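Local coordinates for protein xylose isomerase-like TIM barrel (Anabaena variabilis ATCC 29413, PDB 2QW5) that binds zinc and D-xylose in a TIM barrel and probably acts as a sugar or sugar-phosphate isomerase or epimerase, at residues A[112-115]-A[116-119]; A[55-58]-A[59-62]; A[300-303]-A[304-307]; A[30-33]-A[34-38]. All blocks are in the same frame, centred on the assembly; numbering follows the deposited sequence.

Contact 1 of 4, residues A[112-115]-A[116-119]; sequences KSRV and DITA
Thr-118 and Arg-114, one helical turn apart, share a single carbonyl oxygen. Arg-114 O accepts the backbone N-H of Thr-118 at 3.0 Å and also the hydroxyl, Thr-118 OG1, at 2.9 Å. The two donors arrive from opposite faces of the carbonyl plane, so the oxygen is gripped twice. The second grip depends on chi1 (-58°), which sets OG1 beside the backbone N and turns it back down the helix; a short beta-hydroxyl suits this buried place because it can bond to its own helix. The same hydroxyl also bonds to Thr-86 OG1.

Arg-114 is buried, and both terminal nitrogens of its guanidinium have acceptors. Its chain bends at chi2 (48°), bringing NH1 to Ser-113 OG at 2.9 Å. NH1 also forms a salt bridge with Asp-63, and NH2 bonds to Ala-53 O. Over one face of the guanidinium lies the methyl CD1 of Ile-117, 3.7 Å from Arg-114 NH1; the apolar methyl packs over a face while Ser-113 OG meets the edge in the plane.

Asp-116 is partly exposed; its N-H bonds to Lys-112 O (2.9 Å), and its OD1 is hydrogen-bonded to the hydroxyl of Tyr-172 on helix 148-176.

These turns belong to helix 101-120 of the beta-alpha-beta unit between strands 83-87 and 125-128. Tyr-60, Leu-64 and Tyr-67 of helix 60-76 flank one side, Leu-169 and Lys-176 of helix 148-176 pack on Val-115, and Arg-114, Val-115 and Thr-118 pack on Met-126 of strand 125-128.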
# COMPACT_ATOMS: atom_id res chain seq x y z
N LYS A 112 2.04 22.63 22.85
CA LYS A 112 1.70 23.47 24.06
C LYS A 112 0.36 23.06 24.65
O LYS A 112 0.19 23.02 25.90
CB LYS A 112 1.70 24.95 23.77
CG LYS A 112 3.08 25.60 23.51
CD LYS A 112 2.89 27.07 23.18
CE LYS A 112 4.20 27.82 23.17
NZ LYS A 112 4.05 29.25 22.77
N SER A 113 -0.60 22.76 23.77
CA SER A 113 -1.91 22.22 24.22
C SER A 113 -1.74 20.93 25.00
O SER A 113 -2.42 20.69 26.03
CB SER A 113 -2.84 21.95 23.02
OG SER A 113 -3.91 21.10 23.39
N ARG A 114 -0.88 20.06 24.49
CA ARG A 114 -0.66 18.77 25.12
C ARG A 114 0.10 18.96 26.42
O ARG A 114 -0.22 18.27 27.40
CB ARG A 114 -0.08 17.75 24.14
CG ARG A 114 -1.13 16.99 23.27
CD ARG A 114 -2.20 17.82 22.56
NE ARG A 114 -3.33 16.98 22.14
CZ ARG A 114 -4.58 17.39 21.94
NH1 ARG A 114 -4.96 18.65 22.14
NH2 ARG A 114 -5.48 16.51 21.53
N VAL A 115 1.05 19.90 26.46
CA VAL A 115 1.70 20.25 27.75
C VAL A 115 0.57 20.70 28.77
O VAL A 115 0.60 20.28 29.89
CB VAL A 115 2.80 21.36 27.65
CG1 VAL A 115 3.28 21.83 29.04
CG2 VAL A 115 4.05 20.92 26.80
N ASP A 116 -0.36 21.57 28.36
CA ASP A 116 -1.47 22.03 29.22
C ASP A 116 -2.32 20.89 29.74
O ASP A 116 -2.67 20.87 30.92
CB ASP A 116 -2.42 23.00 28.50
CG ASP A 116 -1.78 24.35 28.17
OD1 ASP A 116 -0.73 24.69 28.74
OD2 ASP A 116 -2.39 25.08 27.37
N ILE A 117 -2.65 19.95 28.86
CA ILE A 117 -3.43 18.74 29.26
C ILE A 117 -2.65 17.89 30.30
O ILE A 117 -3.23 17.35 31.25
CB ILE A 117 -3.73 17.88 27.97
CG1 ILE A 117 -4.76 18.60 27.08
CG2 ILE A 117 -4.11 16.43 28.30
CD1 ILE A 117 -4.94 17.92 25.72
N THR A 118 -1.35 17.74 30.08
CA THR A 118 -0.48 16.99 31.01
C THR A 118 -0.59 17.59 32.40
O THR A 118 -0.91 16.87 33.34
CB THR A 118 1.01 16.95 30.53
OG1 THR A 118 1.03 16.35 29.25
CG2 THR A 118 1.89 16.10 31.50
N ALA A 119 -0.43 18.90 32.48
CA ALA A 119 -0.52 19.64 33.74
C ALA A 119 -1.92 19.51 34.36
O ALA A 119 -2.03 19.25 35.57
CB ALA A 119 -0.15 21.11 33.51

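Contact 2 of 4, residues A[55-58]-A[59-62]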
# COMPACT_ATOMS: atom_id res chain seq x y z
N GLY A 55 -6.32 15.64 18.03
CA GLY A 55 -7.62 16.18 17.59
C GLY A 55 -7.44 17.42 16.74
O GLY A 55 -6.34 17.69 16.26
N LEU A 56 -8.51 18.19 16.59
CA LEU A 56 -8.54 19.38 15.75
C LEU A 56 -8.09 20.61 16.53
O LEU A 56 -8.40 20.71 17.71
CB LEU A 56 -9.92 19.60 15.17
CG LEU A 56 -10.44 18.45 14.30
CD1 LEU A 56 -11.97 18.53 14.09
CD2 LEU A 56 -9.68 18.44 12.97
N PRO A 57 -7.34 21.53 15.89
CA PRO A 57 -6.88 22.71 16.64
C PRO A 57 -7.98 23.60 17.22
O PRO A 57 -7.77 24.23 18.26
CB PRO A 57 -6.01 23.48 15.65
CG PRO A 57 -5.90 22.63 14.44
CD PRO A 57 -6.90 21.56 14.48
N GLU A 58 -9.15 23.65 16.57
CA GLU A 58 -10.28 24.41 17.10
C GLU A 58 -10.79 23.89 18.44
O GLU A 58 -11.51 24.61 19.11
CB GLU A 58 -11.47 24.47 16.12
CG GLU A 58 -11.98 23.13 15.55
CD GLU A 58 -11.33 22.77 14.18
OE1 GLU A 58 -10.12 23.09 13.91
OE2 GLU A 58 -12.07 22.15 13.39
N ASN A 59 -10.43 22.66 18.81
CA ASN A 59 -10.86 22.04 20.08
C ASN A 59 -9.83 22.03 21.23
O ASN A 59 -10.03 21.29 22.20
CB ASN A 59 -11.33 20.61 19.81
CG ASN A 59 -12.44 20.54 18.82
OD1 ASN A 59 -13.22 21.48 18.68
ND2 ASN A 59 -12.54 19.40 18.11
N TYR A 60 -8.77 22.84 21.16
CA TYR A 60 -7.80 22.86 22.28
C TYR A 60 -8.37 23.18 23.65
O TYR A 60 -8.06 22.47 24.64
CB TYR A 60 -6.62 23.78 22.01
CG TYR A 60 -5.75 23.35 20.84
CD1 TYR A 60 -5.52 21.99 20.54
CD2 TYR A 60 -5.04 24.30 20.12
CE1 TYR A 60 -4.70 21.60 19.48
CE2 TYR A 60 -4.19 23.91 19.07
CZ TYR A 60 -4.02 22.57 18.77
OH TYR A 60 -3.24 22.16 17.75
N ALA A 61 -9.22 24.21 23.70
CA ALA A 61 -9.83 24.63 24.95
C ALA A 61 -10.79 23.55 25.45
O ALA A 61 -10.77 23.22 26.67
CB ALA A 61 -10.52 25.99 24.77
N GLN A 62 -11.57 22.95 24.54
CA GLN A 62 -12.49 21.88 24.95
C GLN A 62 -11.73 20.65 25.46
O GLN A 62 -12.15 20.03 26.44
CB GLN A 62 -13.48 21.50 23.83
CG GLN A 62 -14.58 20.51 24.28
CD GLN A 62 -15.36 20.99 25.50
OE1 GLN A 62 -16.13 21.96 25.42
NE2 GLN A 62 -15.15 20.33 26.64
O HOH W 1 -10.67 17.40 18.00
O HOH W 2 -12.37 24.41 22.16
O HOH W 3 -9.76 26.10 21.66
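Pro-57 lies against the face of the Tyr-60 ring, its CA 3.8 Å from the ring centroid and only 18° off the normal, a CH-pi contact. The phenol reaches it because chi1 of Tyr-60 (-64°) sets CG beside the backbone N and folds the ring back against Pro-57. Pro-57 CB meets Tyr-60 CZ at 3.8 Å, and Pro-57 O stands over the same ring toward its rim. A proline is well placed at this position: its rigid ring offers C-H groups to the aromatic, and it needs no N-H partner where a helix is starting.

The stretch is the entry to helix 60-76, after strand 47-51 of the TIM barrel. A short 3-10 turn leads in, closed by Asn-59 N to Leu-56 O at 3.0 Å and by a weak bond from Tyr-60 N to Pro-57 O.

Asn-59 occupies the N-cap position, yet its side chain makes no capping bond. It runs alongside Leu-56 instead, and a water 2.7 Å from Asn-59 ND2 joins the amide to Leu-56 N. One water joins Glu-58 O to Gln-62 N; another, held only weakly by the same oxygen, accepts from Ala-61 N. In Glu-58, chi1 (52°) puts CG between the backbone N and the carbonyl carbon, 3.7 Å from Asn-59 OD1.

Contact 3 of 4, residues A[300-303]-A[304-307]; sequences FWIP and DEDP
This is a tight surface turn closed by side-chain and backbone hydrogen bonds, in the loop between helix 287-290 and the C-terminal helix 314-332. Asp-306 carries it. Its OD2 accepts the N-H of Ile-302 at 2.8 Å in a nearly straight bond (173°), using the lone pair that faces away from OD1. In return Asp-306 N donates to Ile-302 O at 2.9 Å, so both polar backbone atoms of Ile-302 are held by one residue. The torsion chi1 of -60° brings the carboxylate beside its own backbone N, which lets the two bonds form together. OD1 pairs with Lys-299, a match for the acid's negative charge. Replacing Asp-306 by an alanine would probably leave Ile-302 N without its acceptor and Lys-299 without its charge partner, with the turn resting on backbone bonds.

Ile-302 is buried, its CD1 3.5 Å from Glu-305 OE1, and it packs on Ala-314 of helix 314-332. Trp-301 presses its CB on Asp-306 CB at 3.8 Å, while its NE1 is taken by Tyr-311 O. Pro-303 suits the corner because its ring restricts phi, and Asp-304 accepts the positive phi (90°) that turns the chain. The i+4 to i bond, spanning Ile-302 to Asp-306, marks an alpha-turn.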
# COMPACT_ATOMS: atom_id res chain seq x y z
N PHE A 300 -4.03 -10.19 25.08
CA PHE A 300 -4.23 -10.39 26.53
C PHE A 300 -5.63 -9.80 26.73
O PHE A 300 -5.81 -8.58 26.84
CB PHE A 300 -3.19 -9.67 27.38
CG PHE A 300 -1.78 -9.84 26.90
CD1 PHE A 300 -1.26 -11.11 26.69
CD2 PHE A 300 -0.96 -8.73 26.71
CE1 PHE A 300 0.05 -11.30 26.28
CE2 PHE A 300 0.37 -8.90 26.30
CZ PHE A 300 0.86 -10.20 26.06
N TRP A 301 -6.62 -10.69 26.72
CA TRP A 301 -8.02 -10.27 26.72
C TRP A 301 -8.36 -9.39 27.91
O TRP A 301 -7.91 -9.64 29.02
CB TRP A 301 -8.99 -11.43 26.58
CG TRP A 301 -8.90 -12.46 27.61
CD1 TRP A 301 -8.10 -13.54 27.58
CD2 TRP A 301 -9.70 -12.57 28.79
NE1 TRP A 301 -8.30 -14.30 28.70
CE2 TRP A 301 -9.30 -13.74 29.45
CE3 TRP A 301 -10.70 -11.78 29.37
CZ2 TRP A 301 -9.85 -14.17 30.67
CZ3 TRP A 301 -11.26 -12.20 30.60
CH2 TRP A 301 -10.82 -13.38 31.23
N ILE A 302 -9.15 -8.37 27.64
CA ILE A 302 -9.49 -7.36 28.62
C ILE A 302 -10.79 -7.77 29.32
O ILE A 302 -11.83 -7.80 28.66
CB ILE A 302 -9.60 -5.98 27.99
CG1 ILE A 302 -8.27 -5.60 27.32
CG2 ILE A 302 -9.93 -4.94 29.08
CD1 ILE A 302 -8.41 -4.47 26.25
N PRO A 303 -10.74 -8.10 30.64
CA PRO A 303 -11.96 -8.49 31.35
C PRO A 303 -13.08 -7.45 31.25
O PRO A 303 -12.82 -6.26 31.44
CB PRO A 303 -11.48 -8.67 32.79
CG PRO A 303 -10.08 -9.08 32.64
CD PRO A 303 -9.60 -8.13 31.57
N ASP A 304 -14.26 -7.94 30.87
CA ASP A 304 -15.51 -7.17 30.63
C ASP A 304 -15.66 -6.69 29.18
O ASP A 304 -16.77 -6.75 28.65
CB ASP A 304 -15.82 -6.08 31.68
CG ASP A 304 -16.15 -6.68 33.05
OD1 ASP A 304 -17.12 -7.47 33.12
OD2 ASP A 304 -15.45 -6.38 34.04
N GLU A 305 -14.56 -6.28 28.53
CA GLU A 305 -14.64 -5.91 27.12
C GLU A 305 -14.67 -7.16 26.27
O GLU A 305 -15.63 -7.37 25.50
CB GLU A 305 -13.48 -5.02 26.69
CG GLU A 305 -13.53 -4.65 25.19
CD GLU A 305 -12.36 -3.83 24.74
OE1 GLU A 305 -11.61 -3.33 25.61
OE2 GLU A 305 -12.21 -3.67 23.51
N ASP A 306 -13.60 -7.95 26.38
CA ASP A 306 -13.44 -9.14 25.57
C ASP A 306 -14.02 -10.35 26.28
O ASP A 306 -14.03 -10.39 27.51
CB ASP A 306 -11.96 -9.42 25.32
CG ASP A 306 -11.26 -8.28 24.60
OD1 ASP A 306 -11.75 -7.83 23.54
OD2 ASP A 306 -10.17 -7.90 25.07
N PRO A 307 -14.54 -11.33 25.52
CA PRO A 307 -14.98 -12.56 26.18
C PRO A 307 -13.79 -13.34 26.77
O PRO A 307 -12.73 -13.41 26.14
CB PRO A 307 -15.62 -13.37 25.03
CG PRO A 307 -15.03 -12.84 23.79
CD PRO A 307 -14.81 -11.37 24.06

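Contact 4 of 4, residues A[30-33]-A[34-38]; sequences RRIV and VAHIK
Helix 27-42, the connecting helix of the beta-alpha-beta unit between strands 11-14 and 47-51 of the barrel, supplies this contact between successive turns. Its backbone is regular: Val-34 N bonds to Arg-30 O at 3.0 Å and Ala-35 N to Arg-31 O at 3.1 Å, with His-36 and Ile-37 continuing the pattern onto Ile-32 and Val-33.

The exposed Ile-32 runs alongside the buried His-36, pointing the same way, and the methyl CG2 of Ile-32 reaches NE2 of the His-36 imidazole at 3.5 Å. With chi1 at -72° the ring lies back over the helix, and Ile-32 O stands 3.4 Å above one face of the His-36 ring, offset toward the rim. ND1 bonds to Tyr-315 OH, and the ring stacks with Phe-18; histidine suits the place, being flat enough to stack and polar enough to bond. A leucine in its place would probably leave Tyr-315 OH without this partner and Phe-18 without a flat ring to stack on.

Facing strand 47-51, the branched residues pair: Val-33 CG1 meets Ile-37 CD1 at 4.1 Å. Phe-50 and Phe-48 of that strand receive Val-33 and Ile-37, and their branched, apolar shape suits them to a seat against aromatic rings. Val-34 packs on Tyr-73 and Leu-74 of helix 60-76.

Apolar branches thus seat the helix against strand 47-51 and helix 60-76, while the imidazole, held by a hydrogen bond and a stack, ties it to the C-terminal helix.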
# COMPACT_ATOMS: atom_id res chain seq x y z
N ARG A 30 -15.22 6.79 31.33
CA ARG A 30 -14.51 7.15 32.59
C ARG A 30 -14.62 6.08 33.64
O ARG A 30 -13.68 5.87 34.41
CB ARG A 30 -15.08 8.38 33.25
CG ARG A 30 -14.86 9.62 32.59
CD ARG A 30 -15.53 10.70 33.37
NE ARG A 30 -15.35 11.99 32.73
CZ ARG A 30 -15.89 13.13 33.15
NH1 ARG A 30 -16.65 13.16 34.25
NH2 ARG A 30 -15.67 14.25 32.46
N ARG A 31 -15.79 5.45 33.72
CA ARG A 31 -16.01 4.37 34.68
C ARG A 31 -15.10 3.19 34.45
O ARG A 31 -14.64 2.57 35.41
CB ARG A 31 -17.50 3.95 34.72
CG ARG A 31 -18.34 4.99 35.46
CD ARG A 31 -19.78 4.58 35.68
NE ARG A 31 -20.66 5.06 34.61
CZ ARG A 31 -21.07 6.33 34.44
NH1 ARG A 31 -20.64 7.33 35.24
NH2 ARG A 31 -21.89 6.62 33.41
N ILE A 32 -14.87 2.87 33.17
CA ILE A 32 -13.96 1.80 32.77
C ILE A 32 -12.52 2.16 33.14
O ILE A 32 -11.83 1.35 33.74
CB ILE A 32 -14.09 1.46 31.26
CG1 ILE A 32 -15.48 0.89 30.96
CG2 ILE A 32 -13.06 0.44 30.87
CD1 ILE A 32 -15.74 0.68 29.44
N VAL A 33 -12.09 3.38 32.82
CA VAL A 33 -10.76 3.89 33.20
C VAL A 33 -10.50 3.74 34.72
O VAL A 33 -9.45 3.21 35.14
CB VAL A 33 -10.58 5.36 32.75
CG1 VAL A 33 -9.24 5.93 33.25
CG2 VAL A 33 -10.67 5.48 31.24
N VAL A 34 -11.48 4.15 35.53
CA VAL A 34 -11.36 4.09 37.00
C VAL A 34 -11.30 2.65 37.51
O VAL A 34 -10.46 2.35 38.35
CB VAL A 34 -12.42 4.96 37.70
CG1 VAL A 34 -12.44 4.71 39.23
CG2 VAL A 34 -12.17 6.46 37.34
N ALA A 35 -12.13 1.76 36.96
CA ALA A 35 -12.12 0.34 37.35
C ALA A 35 -10.80 -0.35 37.00
O ALA A 35 -10.32 -1.17 37.78
CB ALA A 35 -13.31 -0.41 36.73
N HIS A 36 -10.18 -0.00 35.86
CA HIS A 36 -8.85 -0.54 35.50
C HIS A 36 -7.80 -0.06 36.49
O HIS A 36 -7.02 -0.86 37.00
CB HIS A 36 -8.39 -0.10 34.10
CG HIS A 36 -9.12 -0.75 32.96
ND1 HIS A 36 -9.58 -2.05 33.01
CD2 HIS A 36 -9.37 -0.32 31.70
CE1 HIS A 36 -10.16 -2.35 31.86
NE2 HIS A 36 -10.03 -1.33 31.04
N ILE A 37 -7.80 1.24 36.76
CA ILE A 37 -6.83 1.85 37.70
C ILE A 37 -6.93 1.22 39.09
O ILE A 37 -5.90 0.89 39.67
CB ILE A 37 -7.01 3.38 37.82
CG1 ILE A 37 -6.56 4.10 36.55
CG2 ILE A 37 -6.21 3.95 39.03
CD1 ILE A 37 -6.84 5.58 36.51
N LYS A 38 -8.15 1.02 39.60
CA LYS A 38 -8.32 0.41 40.92
C LYS A 38 -7.83 -1.04 40.99
O LYS A 38 -7.22 -1.44 42.01
CB LYS A 38 -9.78 0.52 41.40
CG LYS A 38 -10.13 1.94 41.77
CD LYS A 38 -11.52 2.10 42.35
CE LYS A 38 -11.65 3.52 42.91
NZ LYS A 38 -12.98 3.85 43.53

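Along the chain the order is contact 4, contact 2, contact 1, contact 3, all on the outer layer of one eight-stranded parallel barrel. Contacts 4 and 1 lie within helices 27-42 and 101-120, and contact 2 at the entry to helix 60-76; contact 3 belongs to the loop before helix 314-332. Contacts 1 and 2 have centres about 12 Å apart and touch, Ser-113 OG lying 3.4 Å from Tyr-60 CD1. Contacts 3 and 4, with centres about 14 Å apart, meet through Ile-302 CG2 and His-36 CE1 at 3.8 Å. The first pair joins the second and third connecting helices; the other brings the chain's end region against its first helix, consistent with closure of the barrel.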